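Local coordinates for protein citrate synthase (Pyrobaculum aerophilum, PDB 2IBP) that probably catalyses the condensation of oxaloacetate with acetyl-CoA and water to give citrate and free CoA, the entry step of the tricarboxylic acid cycle, at residues A[179-183]-A[184-188]; A[197-200]-A[201-204]. All blocks are in the same frame, centred on the assembly; numbering follows the deposited sequence.

Contact 1 (A[179-183]-A[184-188]); sequences DDLGH and AANFL
Leu-181 meets Asn-186 alongside the first turn of a helix: Leu-181 CB lies 3.9 Å from Asn-186 CB, and the CD1 branch of the leucine reaches the backbone at Asn-186 CA, also 3.9 Å away. Leu-181 carries CG beside its own backbone N (chi1 -65°), which brings that branch against the helix. A looser apolar touch joins Leu-181 CB to Ala-185 CB at 4.3 Å.

The helix itself starts with two backbone bonds across the contact. Asn-186 N donates to Gly-182 O at 2.7 Å, with an N-H...O angle of 156°, and Phe-187 N donates to His-183 O at 3.1 Å. The second carbonyl has another donor: a water gives a hydrogen bond to His-183 O at 2.8 Å and accepts one from Asn-186 ND2, bridging the side-chain amide to the backbone three residues earlier. With Asn-186 CG anti to the backbone N (chi1 -179°), the amide is extended back toward the preceding loop, where OD1 accepts from Arg-178 N. Both ends of this buried amide are therefore bonded, which should fix its rotation.

Farther out, Glu-63 accepts through OE2 from His-183 N, and Leu-181 O accepts from Arg-91 NH2. The buried Phe-187 side chain packs against helices 141-169 and 363-382. Gly-182 occupies the N-cap position, so the whole arrangement is a helix N-terminus with a glycine N-cap, opening helix 183-192 in the largely helical citrate synthase fold.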
# COMPACT_ATOMS: atom_id res chain seq x y z
N ASP A 179 -3.26 15.57 28.14
CA ASP A 179 -1.84 15.59 28.30
C ASP A 179 -1.36 14.85 29.55
O ASP A 179 -0.23 14.38 29.61
CB ASP A 179 -1.44 17.06 28.39
CG ASP A 179 -0.21 17.37 27.64
OD1 ASP A 179 0.00 16.75 26.58
OD2 ASP A 179 0.44 18.37 28.01
N ASP A 180 -2.23 14.73 30.56
CA ASP A 180 -1.85 14.09 31.81
C ASP A 180 -2.07 12.58 31.84
O ASP A 180 -1.79 11.93 32.85
CB ASP A 180 -2.58 14.73 33.00
CG ASP A 180 -4.07 14.59 32.92
OD1 ASP A 180 -4.64 14.72 31.82
OD2 ASP A 180 -4.70 14.40 33.98
N LEU A 181 -2.62 12.04 30.76
CA LEU A 181 -2.87 10.61 30.69
C LEU A 181 -1.84 9.92 29.80
O LEU A 181 -1.35 10.50 28.83
CB LEU A 181 -4.26 10.34 30.12
CG LEU A 181 -5.44 10.80 30.96
CD1 LEU A 181 -6.76 10.40 30.29
CD2 LEU A 181 -5.32 10.18 32.35
N GLY A 182 -1.57 8.66 30.13
CA GLY A 182 -0.69 7.82 29.34
C GLY A 182 -1.33 7.47 28.00
O GLY A 182 -2.50 7.72 27.76
N HIS A 183 -0.55 6.84 27.14
CA HIS A 183 -0.99 6.55 25.77
C HIS A 183 -2.27 5.71 25.74
O HIS A 183 -3.28 6.11 25.10
CB HIS A 183 0.14 5.84 25.05
CG HIS A 183 -0.03 5.74 23.58
ND1 HIS A 183 0.34 6.76 22.73
CD2 HIS A 183 -0.38 4.70 22.79
CE1 HIS A 183 0.12 6.39 21.48
NE2 HIS A 183 -0.30 5.13 21.49
N ALA A 184 -2.25 4.58 26.46
CA ALA A 184 -3.39 3.66 26.51
C ALA A 184 -4.58 4.29 27.26
O ALA A 184 -5.72 4.27 26.80
CB ALA A 184 -2.98 2.37 27.18
N ALA A 185 -4.32 4.88 28.42
CA ALA A 185 -5.39 5.52 29.19
C ALA A 185 -6.05 6.64 28.40
O ALA A 185 -7.28 6.79 28.38
CB ALA A 185 -4.88 6.07 30.52
N ASN A 186 -5.23 7.44 27.73
CA ASN A 186 -5.76 8.53 26.98
C ASN A 186 -6.66 8.03 25.85
O ASN A 186 -7.67 8.66 25.53
CB ASN A 186 -4.66 9.36 26.40
CG ASN A 186 -5.20 10.53 25.64
OD1 ASN A 186 -5.83 11.41 26.22
ND2 ASN A 186 -5.00 10.52 24.31
N PHE A 187 -6.28 6.92 25.24
CA PHE A 187 -7.13 6.38 24.18
C PHE A 187 -8.53 6.08 24.71
O PHE A 187 -9.53 6.47 24.12
CB PHE A 187 -6.53 5.12 23.58
CG PHE A 187 -7.47 4.39 22.66
CD1 PHE A 187 -7.89 4.97 21.48
CD2 PHE A 187 -7.97 3.15 23.02
CE1 PHE A 187 -8.78 4.32 20.65
CE2 PHE A 187 -8.85 2.48 22.17
CZ PHE A 187 -9.26 3.08 21.00
N LEU A 188 -8.60 5.42 25.85
CA LEU A 188 -9.91 5.10 26.43
C LEU A 188 -10.67 6.36 26.82
O LEU A 188 -11.89 6.45 26.68
CB LEU A 188 -9.79 4.15 27.61
CG LEU A 188 -9.32 2.74 27.27
CD1 LEU A 188 -9.17 1.91 28.54
CD2 LEU A 188 -10.25 2.07 26.25
O HOH W 1 -3.71 8.19 23.21

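Contact 2 (A[197-200]-A[201-204]); sequences DPLA and SRGI
Four successive i to i+4 backbone bonds, running from Ser-201 N to Asp-197 O through Ile-204 N to Ala-200 O, link 197-200 to 201-204 as the first turns of an alpha-helix. The motif at its start is an aspartate N-cap: Asp-197 OD1 accepts from Leu-199 N at 3.0 Å, with an N-H...O angle of 158°, through the lone pair directed away from OD2. CG of Asp-197 is anti to the backbone N (chi1 -174°), which sets the carboxylate beside the N-H of Leu-199. Its other oxygen, OD2, forms a salt bridge with Lys-312, so the two oxygens divide their work between the helix start and helix 297-313. The negative cap should also interact favourably with the positive end of the helix dipole.

The opening bond, Ser-201 N to Asp-197 O at 3.1 Å, is nearly straight, at 167°, and its donor lies almost on the carbonyl axis. Pro-198, the first helical residue, has no N-H to offer, a common choice at this position. Ser-201 OG lies 3.5 Å from Asp-197 O. On another side of the helix, Ile-204 CG1 packs 3.6 Å from Ala-200 O, while the isoleucine also touches helices 183-192 and 349-356.

Leu-199 and Arg-202 cross obliquely. The arginine chain bends at chi3, and its NH2 forms a salt bridge with OD2 of Asp-308, a residue seen to bind magnesium in this protein. The guanidinium is thereby placed near that site, with Leu-199 CD1 approaching it at an oblique angle, 3.4 Å from Arg-202 NH2.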
# COMPACT_ATOMS: atom_id res chain seq x y z
N ASP A 197 -10.90 3.11 34.03
CA ASP A 197 -10.54 2.32 35.19
C ASP A 197 -9.13 1.82 34.89
O ASP A 197 -8.79 1.49 33.75
CB ASP A 197 -11.50 1.13 35.33
CG ASP A 197 -11.28 0.34 36.59
OD1 ASP A 197 -10.23 -0.32 36.72
OD2 ASP A 197 -12.20 0.31 37.44
N PRO A 198 -8.26 1.83 35.90
CA PRO A 198 -6.89 1.36 35.76
C PRO A 198 -6.75 -0.00 35.08
O PRO A 198 -5.81 -0.23 34.32
CB PRO A 198 -6.40 1.24 37.21
CG PRO A 198 -7.28 2.14 37.99
CD PRO A 198 -8.54 2.37 37.25
N LEU A 199 -7.65 -0.93 35.39
CA LEU A 199 -7.60 -2.25 34.82
C LEU A 199 -7.89 -2.22 33.30
O LEU A 199 -7.23 -2.91 32.53
CB LEU A 199 -8.59 -3.15 35.55
CG LEU A 199 -8.62 -4.63 35.20
CD1 LEU A 199 -7.24 -5.26 35.19
CD2 LEU A 199 -9.56 -5.32 36.20
N ALA A 200 -8.80 -1.34 32.87
CA ALA A 200 -9.11 -1.21 31.45
C ALA A 200 -7.89 -0.61 30.72
O ALA A 200 -7.49 -1.10 29.66
CB ALA A 200 -10.36 -0.36 31.23
N SER A 201 -7.28 0.41 31.32
CA SER A 201 -6.08 1.04 30.74
C SER A 201 -4.96 0.03 30.62
O SER A 201 -4.21 0.03 29.65
CB SER A 201 -5.60 2.21 31.59
OG SER A 201 -6.58 3.22 31.62
N ARG A 202 -4.76 -0.76 31.67
CA ARG A 202 -3.73 -1.79 31.62
C ARG A 202 -3.96 -2.75 30.45
O ARG A 202 -3.02 -3.19 29.80
CB ARG A 202 -3.64 -2.57 32.93
CG ARG A 202 -2.58 -3.65 32.90
CD ARG A 202 -2.24 -4.20 34.27
NE ARG A 202 -3.28 -5.02 34.87
CZ ARG A 202 -3.36 -6.35 34.80
NH1 ARG A 202 -2.52 -7.05 34.03
NH2 ARG A 202 -4.31 -6.98 35.46
N GLY A 203 -5.21 -3.13 30.24
CA GLY A 203 -5.57 -4.01 29.16
C GLY A 203 -5.19 -3.43 27.81
O GLY A 203 -4.61 -4.11 26.98
N ILE A 204 -5.50 -2.16 27.62
CA ILE A 204 -5.15 -1.50 26.36
C ILE A 204 -3.63 -1.42 26.23
O ILE A 204 -3.06 -1.78 25.20
CB ILE A 204 -5.80 -0.11 26.22
CG1 ILE A 204 -7.33 -0.24 26.16
CG2 ILE A 204 -5.27 0.62 24.95
CD1 ILE A 204 -7.85 -1.07 24.98

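Overall arrangement
Following the chain from the N terminus, helix 141-169 leads into a loop from which contact 1 starts helix 183-192; a further connection reaches Asp-197, where contact 2 starts helix 198-210. Each is a local helix start rather than the closure of a long loop, and they come in series, neither nesting nor crossing. Their centres are 10 Å apart, and the helices pack directly: Ala-185 CB lies 3.5 Å from Ser-201 OG, and Ala-184 CB lies 3.6 Å from Ile-204 CG2. Contact 1 faces helices 141-169 and 363-382, contact 2 helices 297-313 and 349-356, so together the pair joins these parts of the helical fold.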